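Local coordinates for malate synthase (Haloferax volcanii, PDB 3OYZ), which catalyses the magnesium-dependent Claisen condensation of acetyl-CoA with glyoxylate and the hydrolysis that releases malate, in the glyoxylate cycle, at residues Ser17-Glu22 and Lys29-Ala34; Asp44-Asp49 and Gly79-Arg84; Glu68-Gln73 and Arg110-His115. All blocks are in the same frame, centred on the assembly; numbering follows the deposited sequence.

Interaction 1 (Ser17-Glu22 and Lys29-Ala34). With ACO (acetyl coenzyme *a), chain B.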
loop_
_atom_site.group_PDB
_atom_site.type_symbol
_atom_site.label_atom_id
_atom_site.label_comp_id
_atom_site.label_asym_id
_atom_site.label_seq_id
_atom_site.Cartn_x
_atom_site.Cartn_y
_atom_site.Cartn_z
ATOM N N SER A 17 -22.685 19.737 -6.042
ATOM C CA SER A 17 -23.125 21.069 -6.511
ATOM C C SER A 17 -23.127 22.100 -5.382
ATOM O O SER A 17 -23.630 21.851 -4.298
ATOM C CB SER A 17 -24.546 20.961 -7.058
ATOM O OG SER A 17 -24.546 20.089 -8.187
ATOM N N PRO A 18 -22.586 23.301 -5.604
ATOM C CA PRO A 18 -22.653 24.289 -4.515
ATOM C C PRO A 18 -24.111 24.586 -4.139
ATOM O O PRO A 18 -24.986 24.558 -5.000
ATOM C CB PRO A 18 -21.965 25.520 -5.097
ATOM C CG PRO A 18 -21.124 24.980 -6.190
ATOM C CD PRO A 18 -21.851 23.796 -6.779
ATOM N N THR A 19 -24.429 24.798 -2.866
ATOM C CA THR A 19 -25.835 24.889 -2.489
ATOM C C THR A 19 -26.313 26.361 -2.491
ATOM O O THR A 19 -27.516 26.616 -2.490
ATOM C CB THR A 19 -26.009 24.356 -1.073
ATOM O OG1 THR A 19 -25.128 25.169 -0.298
ATOM C CG2 THR A 19 -25.503 22.911 -1.009
ATOM N N ALA A 20 -25.382 27.301 -2.477
ATOM C CA ALA A 20 -25.679 28.728 -2.382
ATOM C C ALA A 20 -24.512 29.572 -2.895
ATOM O O ALA A 20 -23.468 29.647 -2.250
ATOM C CB ALA A 20 -26.050 29.135 -0.958
ATOM N N VAL A 21 -24.669 30.233 -4.046
ATOM C CA VAL A 21 -23.578 31.030 -4.616
ATOM C C VAL A 21 -23.925 32.520 -4.532
ATOM O O VAL A 21 -25.082 32.894 -4.698
ATOM C CB VAL A 21 -23.296 30.596 -6.070
ATOM C CG1 VAL A 21 -22.117 31.354 -6.679
ATOM C CG2 VAL A 21 -23.013 29.105 -6.107
ATOM N N GLU A 22 -22.946 33.358 -4.212
ATOM C CA GLU A 22 -23.219 34.783 -4.027
ATOM C C GLU A 22 -23.025 35.583 -5.327
ATOM O O GLU A 22 -22.471 35.076 -6.308
ATOM C CB GLU A 22 -22.408 35.358 -2.860
ATOM C CG GLU A 22 -22.909 36.729 -2.361
ATOM C CD GLU A 22 -22.494 37.054 -0.922
ATOM O OE1 GLU A 22 -21.295 36.926 -0.563
ATOM O OE2 GLU A 22 -23.395 37.440 -0.142
ATOM N N LYS A 29 -29.191 28.385 -7.980
ATOM C CA LYS A 29 -29.257 28.160 -9.418
ATOM C C LYS A 29 -28.518 26.858 -9.770
ATOM O O LYS A 29 -29.062 25.972 -10.422
ATOM C CB LYS A 29 -28.637 29.340 -10.189
ATOM C CG LYS A 29 -28.725 29.119 -11.727
ATOM C CD LYS A 29 -27.606 29.783 -12.543
ATOM C CE LYS A 29 -27.385 31.249 -12.126
ATOM N NZ LYS A 29 -26.026 31.767 -12.471
ATOM N N MET A 30 -27.300 26.691 -9.260
ATOM C CA MET A 30 -26.626 25.399 -9.489
ATOM C C MET A 30 -27.364 24.158 -9.015
ATOM O O MET A 30 -27.338 23.169 -9.726
ATOM C CB MET A 30 -25.193 25.424 -8.989
ATOM C CG MET A 30 -24.479 26.656 -9.475
ATOM S SD MET A 30 -22.759 26.186 -9.695
ATOM C CE MET A 30 -22.021 27.530 -8.819
ATOM N N LEU A 31 -28.074 24.187 -7.896
ATOM C CA LEU A 31 -28.878 23.039 -7.519
ATOM C C LEU A 31 -30.100 22.762 -8.379
ATOM O O LEU A 31 -30.472 21.584 -8.628
ATOM C CB LEU A 31 -29.343 23.204 -6.067
ATOM C CG LEU A 31 -28.369 23.402 -4.906
ATOM C CD1 LEU A 31 -29.140 23.574 -3.626
ATOM C CD2 LEU A 31 -27.328 22.250 -4.820
ATOM N N ARG A 32 -30.792 23.842 -8.777
ATOM C CA ARG A 32 -32.011 23.698 -9.606
ATOM C C ARG A 32 -31.632 23.071 -10.920
ATOM O O ARG A 32 -32.299 22.190 -11.397
ATOM C CB ARG A 32 -32.740 25.040 -9.833
ATOM C CG ARG A 32 -33.082 25.766 -8.542
ATOM C CD ARG A 32 -34.322 26.681 -8.680
ATOM N NE ARG A 32 -34.247 27.749 -7.700
ATOM C CZ ARG A 32 -34.919 27.708 -6.564
ATOM N NH1 ARG A 32 -35.803 26.750 -6.342
ATOM N NH2 ARG A 32 -34.773 28.708 -5.733
ATOM N N ARG A 33 -30.508 23.481 -11.485
ATOM C CA ARG A 33 -30.077 22.898 -12.751
ATOM C C ARG A 33 -29.638 21.443 -12.594
ATOM O O ARG A 33 -30.063 20.571 -13.361
ATOM C CB ARG A 33 -28.930 23.772 -13.273
ATOM C CG ARG A 33 -28.145 23.097 -14.377
ATOM C CD ARG A 33 -26.882 23.796 -14.880
ATOM N NE ARG A 33 -26.610 23.385 -16.259
ATOM C CZ ARG A 33 -26.996 24.074 -17.333
ATOM N NH1 ARG A 33 -27.674 25.214 -17.210
ATOM N NH2 ARG A 33 -26.688 23.638 -18.546
ATOM N N ALA A 34 -28.827 21.136 -11.572
ATOM C CA ALA A 34 -28.310 19.767 -11.393
ATOM C C ALA A 34 -29.481 18.865 -11.094
ATOM O O ALA A 34 -29.548 17.734 -11.562
ATOM C CB ALA A 34 -27.258 19.742 -10.243
HETATM N N1A ACO B . -23.423 21.666 -10.238
HETATM C C2A ACO B . -24.420 22.219 -10.954
HETATM N N3A ACO B . -24.166 22.875 -12.100
HETATM C C4A ACO B . -22.913 23.043 -12.596
HETATM C C5A ACO B . -21.799 22.442 -11.831
HETATM C C6A ACO B . -22.113 21.754 -10.565
HETATM N N6A ACO B . -21.054 21.260 -9.870
HETATM N N7A ACO B . -20.663 22.721 -12.484
HETATM C C8A ACO B . -21.006 23.459 -13.567
HETATM N N9A ACO B . -22.334 23.605 -13.662
HETATM C C1B ACO B . -23.011 24.348 -14.773
HETATM C C2B ACO B . -22.154 25.562 -15.110
HETATM O O2B ACO B . -22.510 26.633 -14.237
HETATM C C3B ACO B . -22.475 25.812 -16.570
HETATM O O3B ACO B . -23.752 26.453 -16.503
HETATM P P3B ACO B . -24.405 27.443 -17.647
HETATM O O7A ACO B . -25.389 26.463 -18.267
HETATM O O8A ACO B . -23.171 27.821 -18.440
HETATM O O9A ACO B . -25.008 28.623 -16.918
HETATM C C4B ACO B . -22.632 24.398 -17.107
HETATM O O4B ACO B . -23.079 23.601 -16.002
HETATM C C5B ACO B . -21.304 23.824 -17.585
HETATM O O5B ACO B . -20.303 24.278 -16.672
HETATM P P1A ACO B . -18.735 24.138 -16.979
HETATM O O1A ACO B . -18.235 24.996 -18.097
HETATM O O2A ACO B . -18.538 22.667 -17.202
HETATM O O3A ACO B . -17.883 24.554 -15.689
HETATM P P2A ACO B . -17.698 26.081 -15.238
HETATM O O4A ACO B . -19.106 26.549 -15.420
HETATM O O5A ACO B . -16.381 26.562 -15.811
HETATM O O6A ACO B . -17.372 26.059 -13.645
HETATM C CBP ACO B . -16.606 25.108 -11.509
HETATM C CCP ACO B . -16.360 25.257 -13.015
HETATM C CDP ACO B . -16.619 26.472 -10.822
HETATM C CEP ACO B . -15.427 24.325 -10.946
HETATM C CAP ACO B . -17.949 24.438 -11.192
HETATM O OAP ACO B . -17.992 23.306 -12.049
HETATM C C9P ACO B . -18.085 23.957 -9.761
HETATM O O9P ACO B . -18.229 24.776 -8.847
HETATM N N8P ACO B . -18.007 22.630 -9.567
HETATM C C7P ACO B . -18.145 22.098 -8.218
HETATM C C6P ACO B . -16.915 22.344 -7.331
HETATM C C5P ACO B . -17.140 21.492 -6.095
HETATM O O5P ACO B . -18.152 20.799 -6.007
HETATM N N4P ACO B . -16.161 21.519 -5.192
HETATM C C3P ACO B . -16.152 20.747 -3.962
HETATM C C2P ACO B . -15.999 19.248 -4.231
HETATM S S1P ACO B . -14.236 19.108 -4.223
HETATM C C ACO B . -13.677 19.071 -2.635
HETATM O O ACO B . -14.344 19.420 -1.680
HETATM C CH3 ACO B . -12.260 18.628 -2.435
HETATM O O HOH W 1 -26.698 26.683 -6.288
#
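M30 reaches from the first turn of its helix to P18 and V21 with its thioether end. Its CG leaves beside the backbone N (chi1 -48°), and bends at chi2 and chi3 bring SD within 3.9 Å of P18 CD and then turn CE onto V21. That last meeting is tight, V21 CG2 to M30 CE 3.3 Å, the two side chains crossing at about a right angle; an unbranched, flexible methionine suits such a curved path. L31 forks against backbone instead: its CD2 lies 3.3 Å from P18 O, while CD1 faces T19 O. A water bridges P18 and L31, donating to P18 O at 3.0 Å and accepting from L31 N, so it ties P18 to the first turn of the helix. At the other end S17 OG, set beside its own backbone N (chi1 -63°), donates to N1A of acetyl-CoA over 2.8 Å while also bonded to W46 NE1; a serine hydroxyl can give one bond and take another. A34 CB packs 3.4 Å from S17 OG and beside adenine C2A, and R33 lays a guanidinium face under phosphate oxygen O7A of the ligand. The pair belongs to the first beta-alpha-beta unit of the TIM barrel: L31 and A34 rest on W46 of the adjacent strand 45-49, and T19 packs on I66 of helix 59-73.

Interaction 2 (Asp44-Asp49 and Gly79-Arg84); sequences DVWVPD and GEIHPR. With ACO (acetyl coenzyme *a), chain B; PYR (pyruvic acid), chain C.
D49 and R84 run alongside each other in the same direction where two segments, paired as parallel strands at V45-W46 and E80-I81 (W46 N to E80 O 2.8 Å), continue toward the ligands. Along R84, CB rests on V47 CG1 at 3.8 Å, and CB, CG and CD all run alongside D49 OD1. A bend at chi3 (78°) turns the guanidinium side-on to the carboxylate. NE gives D49 OD1 a nearly straight bond of 2.8 Å, coming from above the carboxylate plane, while NH2 reaches D49 OD2 on its syn side at 2.7 Å; the two planes stand 50° apart. NH2 also donates to the thioester carbonyl oxygen O of acetyl-CoA at 2.9 Å, and NH1 to the keto oxygen O3 of pyruvate at 2.8 Å, both lying at the guanidinium edge. E51 adds a second salt bridge to NH2, and D49 is held by the backbone N of E51 and A53. Arginine suits this place because one planar group can address the thioester and the keto acid at once. Pyruvate probably stands in for glyoxylate, so these bonds are consistent with polarising both carbonyls and steadying negative charge on oxygen during the condensation.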
loop_
_atom_site.group_PDB
_atom_site.type_symbol
_atom_site.label_atom_id
_atom_site.label_comp_id
_atom_site.label_asym_id
_atom_site.label_seq_id
_atom_site.Cartn_x
_atom_site.Cartn_y
_atom_site.Cartn_z
ATOM N N ASP A 44 -25.359 8.818 -10.596
ATOM C CA ASP A 44 -25.941 7.835 -9.669
ATOM C C ASP A 44 -26.174 8.438 -8.277
ATOM O O ASP A 44 -27.145 8.135 -7.590
ATOM C CB ASP A 44 -24.995 6.634 -9.573
ATOM C CG ASP A 44 -25.006 5.812 -10.817
ATOM O OD1 ASP A 44 -26.079 5.778 -11.478
ATOM O OD2 ASP A 44 -23.959 5.204 -11.136
ATOM N N VAL A 45 -25.320 9.346 -7.846
ATOM C CA VAL A 45 -25.437 9.932 -6.502
ATOM C C VAL A 45 -25.184 11.387 -6.687
ATOM O O VAL A 45 -24.158 11.807 -7.197
ATOM C CB VAL A 45 -24.426 9.290 -5.417
ATOM C CG1 VAL A 45 -24.401 10.150 -4.219
ATOM C CG2 VAL A 45 -25.004 8.014 -4.958
ATOM N N TRP A 46 -26.139 12.189 -6.230
ATOM C CA TRP A 46 -25.984 13.601 -6.378
ATOM C C TRP A 46 -25.801 14.202 -4.997
ATOM O O TRP A 46 -26.556 13.886 -4.097
ATOM C CB TRP A 46 -27.271 14.191 -7.043
ATOM C CG TRP A 46 -27.170 15.700 -7.126
ATOM C CD1 TRP A 46 -26.068 16.435 -7.452
ATOM C CD2 TRP A 46 -28.203 16.646 -6.831
ATOM N NE1 TRP A 46 -26.352 17.784 -7.372
ATOM C CE2 TRP A 46 -27.647 17.927 -6.953
ATOM C CE3 TRP A 46 -29.569 16.523 -6.483
ATOM C CZ2 TRP A 46 -28.419 19.111 -6.823
ATOM C CZ3 TRP A 46 -30.308 17.710 -6.225
ATOM C CH2 TRP A 46 -29.724 18.973 -6.415
ATOM N N VAL A 47 -24.820 15.066 -4.833
ATOM C CA VAL A 47 -24.473 15.616 -3.524
ATOM C C VAL A 47 -24.611 17.134 -3.466
ATOM O O VAL A 47 -23.670 17.879 -3.766
ATOM C CB VAL A 47 -22.998 15.160 -3.199
ATOM C CG1 VAL A 47 -22.592 15.562 -1.795
ATOM C CG2 VAL A 47 -22.949 13.647 -3.354
ATOM N N PRO A 48 -25.782 17.631 -3.031
ATOM C CA PRO A 48 -25.715 19.058 -2.770
ATOM C C PRO A 48 -24.723 19.350 -1.654
ATOM O O PRO A 48 -24.914 18.887 -0.529
ATOM C CB PRO A 48 -27.107 19.359 -2.210
ATOM C CG PRO A 48 -28.039 18.382 -2.897
ATOM C CD PRO A 48 -27.171 17.101 -3.023
ATOM N N ASP A 49 -23.756 20.192 -1.918
ATOM C CA ASP A 49 -22.614 20.338 -1.058
ATOM C C ASP A 49 -22.566 21.574 -0.240
ATOM O O ASP A 49 -21.956 22.525 -0.688
ATOM C CB ASP A 49 -21.358 20.193 -1.904
ATOM C CG ASP A 49 -20.098 20.056 -1.093
ATOM O OD1 ASP A 49 -20.188 19.964 0.139
ATOM O OD2 ASP A 49 -19.012 20.133 -1.707
ATOM N N GLY A 79 -31.302 9.759 -9.883
ATOM C CA GLY A 79 -30.265 9.143 -9.022
ATOM C C GLY A 79 -30.590 9.237 -7.536
ATOM O O GLY A 79 -31.753 9.412 -7.183
ATOM N N GLU A 80 -29.619 9.120 -6.621
ATOM C CA GLU A 80 -29.976 9.193 -5.180
ATOM C C GLU A 80 -29.455 10.492 -4.706
ATOM O O GLU A 80 -28.372 10.880 -5.132
ATOM C CB GLU A 80 -29.282 8.048 -4.395
ATOM C CG GLU A 80 -29.910 6.655 -4.607
ATOM C CD GLU A 80 -29.310 5.580 -3.653
ATOM O OE1 GLU A 80 -28.548 5.978 -2.738
ATOM O OE2 GLU A 80 -29.625 4.358 -3.742
ATOM N N ILE A 81 -30.126 11.126 -3.745
ATOM C CA ILE A 81 -29.686 12.388 -3.217
ATOM C C ILE A 81 -29.109 12.241 -1.755
ATOM O O ILE A 81 -29.764 11.781 -0.824
ATOM C CB ILE A 81 -30.831 13.439 -3.232
ATOM C CG1 ILE A 81 -31.560 13.496 -4.620
ATOM C CG2 ILE A 81 -30.338 14.828 -2.769
ATOM C CD1 ILE A 81 -32.640 14.683 -4.668
ATOM N N HIS A 82 -27.891 12.708 -1.572
ATOM C CA HIS A 82 -27.178 12.573 -0.274
ATOM C C HIS A 82 -26.440 13.866 -0.101
ATOM O O HIS A 82 -25.296 13.956 -0.525
ATOM C CB HIS A 82 -26.124 11.437 -0.463
ATOM C CG HIS A 82 -26.699 10.061 -0.627
ATOM N ND1 HIS A 82 -26.779 9.154 0.412
ATOM C CD2 HIS A 82 -27.088 9.389 -1.743
ATOM C CE1 HIS A 82 -27.278 8.018 -0.037
ATOM N NE2 HIS A 82 -27.432 8.121 -1.352
ATOM N N PRO A 83 -26.996 14.907 0.567
ATOM C CA PRO A 83 -26.262 16.147 0.704
ATOM C C PRO A 83 -25.028 16.103 1.647
ATOM O O PRO A 83 -25.049 15.327 2.626
ATOM C CB PRO A 83 -27.299 17.069 1.395
ATOM C CG PRO A 83 -28.601 16.560 1.053
ATOM C CD PRO A 83 -28.381 15.027 1.057
ATOM N N ARG A 84 -23.991 16.877 1.381
ATOM C CA ARG A 84 -22.815 16.914 2.265
ATOM C C ARG A 84 -23.004 18.030 3.290
ATOM O O ARG A 84 -23.149 19.202 2.904
ATOM C CB ARG A 84 -21.495 17.076 1.481
ATOM C CG ARG A 84 -20.220 17.207 2.421
ATOM C CD ARG A 84 -18.958 16.785 1.740
ATOM N NE ARG A 84 -18.453 17.828 0.836
ATOM C CZ ARG A 84 -17.211 17.922 0.384
ATOM N NH1 ARG A 84 -16.205 17.075 0.720
ATOM N NH2 ARG A 84 -16.929 18.956 -0.375
HETATM N N1A ACO B . -23.423 21.666 -10.238
HETATM C C2A ACO B . -24.420 22.219 -10.954
HETATM N N3A ACO B . -24.166 22.875 -12.100
HETATM C C4A ACO B . -22.913 23.043 -12.596
HETATM C C5A ACO B . -21.799 22.442 -11.831
HETATM C C6A ACO B . -22.113 21.754 -10.565
HETATM N N6A ACO B . -21.054 21.260 -9.870
HETATM N N7A ACO B . -20.663 22.721 -12.484
HETATM C C8A ACO B . -21.006 23.459 -13.567
HETATM N N9A ACO B . -22.334 23.605 -13.662
HETATM C C1B ACO B . -23.011 24.348 -14.773
HETATM C C2B ACO B . -22.154 25.562 -15.110
HETATM O O2B ACO B . -22.510 26.633 -14.237
HETATM C C3B ACO B . -22.475 25.812 -16.570
HETATM O O3B ACO B . -23.752 26.453 -16.503
HETATM P P3B ACO B . -24.405 27.443 -17.647
HETATM O O7A ACO B . -25.389 26.463 -18.267
HETATM O O8A ACO B . -23.171 27.821 -18.440
HETATM O O9A ACO B . -25.008 28.623 -16.918
HETATM C C4B ACO B . -22.632 24.398 -17.107
HETATM O O4B ACO B . -23.079 23.601 -16.002
HETATM C C5B ACO B . -21.304 23.824 -17.585
HETATM O O5B ACO B . -20.303 24.278 -16.672
HETATM P P1A ACO B . -18.735 24.138 -16.979
HETATM O O1A ACO B . -18.235 24.996 -18.097
HETATM O O2A ACO B . -18.538 22.667 -17.202
HETATM O O3A ACO B . -17.883 24.554 -15.689
HETATM P P2A ACO B . -17.698 26.081 -15.238
HETATM O O4A ACO B . -19.106 26.549 -15.420
HETATM O O5A ACO B . -16.381 26.562 -15.811
HETATM O O6A ACO B . -17.372 26.059 -13.645
HETATM C CBP ACO B . -16.606 25.108 -11.509
HETATM C CCP ACO B . -16.360 25.257 -13.015
HETATM C CDP ACO B . -16.619 26.472 -10.822
HETATM C CEP ACO B . -15.427 24.325 -10.946
HETATM C CAP ACO B . -17.949 24.438 -11.192
HETATM O OAP ACO B . -17.992 23.306 -12.049
HETATM C C9P ACO B . -18.085 23.957 -9.761
HETATM O O9P ACO B . -18.229 24.776 -8.847
HETATM N N8P ACO B . -18.007 22.630 -9.567
HETATM C C7P ACO B . -18.145 22.098 -8.218
HETATM C C6P ACO B . -16.915 22.344 -7.331
HETATM C C5P ACO B . -17.140 21.492 -6.095
HETATM O O5P ACO B . -18.152 20.799 -6.007
HETATM N N4P ACO B . -16.161 21.519 -5.192
HETATM C C3P ACO B . -16.152 20.747 -3.962
HETATM C C2P ACO B . -15.999 19.248 -4.231
HETATM S S1P ACO B . -14.236 19.108 -4.223
HETATM C C ACO B . -13.677 19.071 -2.635
HETATM O O ACO B . -14.344 19.420 -1.680
HETATM C CH3 ACO B . -12.260 18.628 -2.435
HETATM C C PYR C . -11.326 16.724 -0.779
HETATM O O PYR C . -10.882 17.195 0.323
HETATM O OXT PYR C . -10.574 16.157 -1.653
HETATM C CA PYR C . -12.712 16.721 -0.943
HETATM O O3 PYR C . -13.484 17.178 0.001
HETATM C CB PYR C . -13.315 16.121 -2.158
#

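Interaction 3 (Glu68-Gln73 and Arg110-His115)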
loop_
_atom_site.group_PDB
_atom_site.type_symbol
_atom_site.label_atom_id
_atom_site.label_comp_id
_atom_site.label_asym_id
_atom_site.label_seq_id
_atom_site.Cartn_x
_atom_site.Cartn_y
_atom_site.Cartn_z
ATOM N N GLU A 68 -35.417 23.702 -0.009
ATOM C CA GLU A 68 -36.297 24.262 -1.074
ATOM C C GLU A 68 -36.212 23.508 -2.400
ATOM O O GLU A 68 -37.251 23.045 -2.909
ATOM C CB GLU A 68 -35.901 25.729 -1.250
ATOM C CG GLU A 68 -36.908 26.655 -1.952
ATOM C CD GLU A 68 -36.239 27.900 -2.521
ATOM O OE1 GLU A 68 -35.401 28.577 -1.885
ATOM O OE2 GLU A 68 -36.559 28.226 -3.679
ATOM N N VAL A 69 -34.996 23.334 -2.941
ATOM C CA VAL A 69 -34.854 22.577 -4.182
ATOM C C VAL A 69 -35.277 21.126 -4.121
ATOM O O VAL A 69 -35.972 20.624 -5.027
ATOM C CB VAL A 69 -33.455 22.655 -4.778
ATOM C CG1 VAL A 69 -33.374 21.734 -5.997
ATOM C CG2 VAL A 69 -33.063 24.128 -5.024
ATOM N N ILE A 70 -34.890 20.405 -3.061
ATOM C CA ILE A 70 -35.231 18.986 -3.043
ATOM C C ILE A 70 -36.737 18.804 -2.804
ATOM O O ILE A 70 -37.367 17.824 -3.247
ATOM C CB ILE A 70 -34.421 18.222 -1.877
ATOM C CG1 ILE A 70 -32.931 18.260 -2.207
ATOM C CG2 ILE A 70 -34.914 16.805 -1.770
ATOM C CD1 ILE A 70 -32.042 17.410 -1.272
ATOM N N SER A 71 -37.261 19.695 -1.985
ATOM C CA SER A 71 -38.723 19.832 -1.835
ATOM C C SER A 71 -39.474 19.822 -3.201
ATOM O O SER A 71 -40.290 18.937 -3.524
ATOM C CB SER A 71 -38.974 21.188 -1.148
ATOM O OG SER A 71 -40.142 21.042 -0.371
ATOM N N GLU A 72 -39.071 20.759 -4.037
ATOM C CA GLU A 72 -39.739 21.039 -5.338
ATOM C C GLU A 72 -39.393 20.067 -6.457
ATOM O O GLU A 72 -40.274 19.702 -7.261
ATOM C CB GLU A 72 -39.452 22.480 -5.743
ATOM C CG GLU A 72 -40.007 23.467 -4.719
ATOM C CD GLU A 72 -39.482 24.895 -4.844
ATOM O OE1 GLU A 72 -38.516 25.146 -5.582
ATOM O OE2 GLU A 72 -40.007 25.824 -4.181
ATOM N N GLN A 73 -38.151 19.567 -6.458
ATOM C CA GLN A 73 -37.646 18.732 -7.558
ATOM C C GLN A 73 -37.154 17.331 -7.270
ATOM O O GLN A 73 -36.864 16.566 -8.199
ATOM C CB GLN A 73 -36.477 19.433 -8.239
ATOM C CG GLN A 73 -36.909 20.774 -8.742
ATOM C CD GLN A 73 -35.918 21.437 -9.648
ATOM O OE1 GLN A 73 -35.450 22.482 -9.285
ATOM N NE2 GLN A 73 -35.589 20.855 -10.804
ATOM N N ARG A 110 -41.283 19.836 5.935
ATOM C CA ARG A 110 -40.744 20.649 4.830
ATOM C C ARG A 110 -40.669 19.989 3.465
ATOM O O ARG A 110 -40.324 20.641 2.483
ATOM C CB ARG A 110 -39.477 21.408 5.226
ATOM C CG ARG A 110 -39.872 22.279 6.406
ATOM C CD ARG A 110 -38.739 22.875 7.220
ATOM N NE ARG A 110 -37.842 23.778 6.498
ATOM C CZ ARG A 110 -38.197 24.633 5.540
ATOM N NH1 ARG A 110 -39.465 24.752 5.140
ATOM N NH2 ARG A 110 -37.253 25.393 4.992
ATOM N N GLY A 111 -41.012 18.709 3.407
ATOM C CA GLY A 111 -41.067 17.964 2.174
ATOM C C GLY A 111 -39.768 17.602 1.468
ATOM O O GLY A 111 -39.814 17.056 0.359
ATOM N N ALA A 112 -38.613 17.903 2.061
ATOM C CA ALA A 112 -37.364 17.389 1.492
ATOM C C ALA A 112 -36.967 15.932 1.846
ATOM O O ALA A 112 -36.469 15.215 0.962
ATOM C CB ALA A 112 -36.256 18.380 1.697
ATOM N N VAL A 113 -37.274 15.443 3.055
ATOM C CA VAL A 113 -36.663 14.213 3.599
ATOM C C VAL A 113 -37.110 12.947 2.904
ATOM O O VAL A 113 -36.332 11.973 2.726
ATOM C CB VAL A 113 -36.857 14.061 5.138
ATOM C CG1 VAL A 113 -38.334 13.835 5.526
ATOM C CG2 VAL A 113 -35.967 12.900 5.653
ATOM N N GLU A 114 -38.368 12.978 2.427
ATOM C CA GLU A 114 -38.859 11.893 1.617
ATOM C C GLU A 114 -38.040 11.646 0.351
ATOM O O GLU A 114 -38.124 10.541 -0.173
ATOM C CB GLU A 114 -40.376 12.058 1.289
ATOM C CG GLU A 114 -40.817 13.504 1.185
ATOM C CD GLU A 114 -41.017 14.193 2.540
ATOM O OE1 GLU A 114 -41.838 13.794 3.396
ATOM O OE2 GLU A 114 -40.349 15.205 2.776
ATOM N N HIS A 115 -37.261 12.614 -0.138
ATOM C CA HIS A 115 -36.439 12.392 -1.333
ATOM C C HIS A 115 -34.903 12.331 -1.057
ATOM O O HIS A 115 -34.084 12.412 -1.990
ATOM C CB HIS A 115 -36.721 13.476 -2.404
ATOM C CG HIS A 115 -38.187 13.761 -2.567
ATOM N ND1 HIS A 115 -39.096 12.803 -2.948
ATOM C CD2 HIS A 115 -38.911 14.877 -2.301
ATOM C CE1 HIS A 115 -40.319 13.300 -2.903
ATOM N NE2 HIS A 115 -40.231 14.563 -2.528
HETATM O O HOH W 2 -41.670 17.614 -1.581
#
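I70 and H115 pass one another running opposite ways, and their meeting sets the inner half of this contact. I70 CG2, placed anti to the backbone N of I70, lies 3.8 Å from H115 CB; the same methyl comes to 3.5 Å from A112 O. The branched I70 thus offers CB to A112 and CG2 to H115 together. The flat imidazole can lie against the helix backbone: it continues past I70 CG2, bringing H115 CD2 to 3.5 Å from I70 O, an approach oblique to the ring. A112 fills the middle with nothing but a methyl group: its CB meets I70 CB at 4.0 Å, and a residue this small lets the chain come close, with the CA atoms of S71 and A112 only 4.3 Å apart.

The outer half is polar. S71 turns its hydroxyl toward the loop, where OG donates to R110 O over 2.9 Å, in the carbonyl plane; a short serine spans just the gap between helix and loop. G111 makes the turn that follows with a positive phi (71°), a conformation easy for a residue without a side chain. Its O receives a bond of 2.7 Å from a water that also donates to S71 O, and this water lies in the plane of the H115 ring, at its edge. Within the loop, H115 N bonds back to A112 O, fixing the turn before it.

The contact joins the last turn of helix 59-73 to the connection between helix 92-105 and strand 118-121. I70 also packs on I116, just before that strand; V69, pointing away from the loop, lies against L31 and R32, so the end of helix 59-73 lies between helix 29-36 and the 110-115 loop.

How the interactions relate
The three contacts run from the coenzyme pocket to the periphery of the barrel. Interactions 1 and 2 meet at neighbouring strands of the sheet: S17 O probably accepts from D49 N (2.9 Å), and S17 OG and W46 NE1 are probably bonded (3.0 Å). Both touch acetyl-CoA, interaction 1 at its adenine and 3'-phosphate and interaction 2 at the thioester. Interaction 3 lies farther out, with the I70 side chain about 13 Å from the coenzyme, yet I70 CD1 packs 3.4 Å from I81 CG2 of interaction 2. A salt bridge from R32 NH2 to E68 OE2 (2.8 Å) joins 29-34 to 68-73. Along the chain, interactions 2 and 3 interlock, their segments alternating.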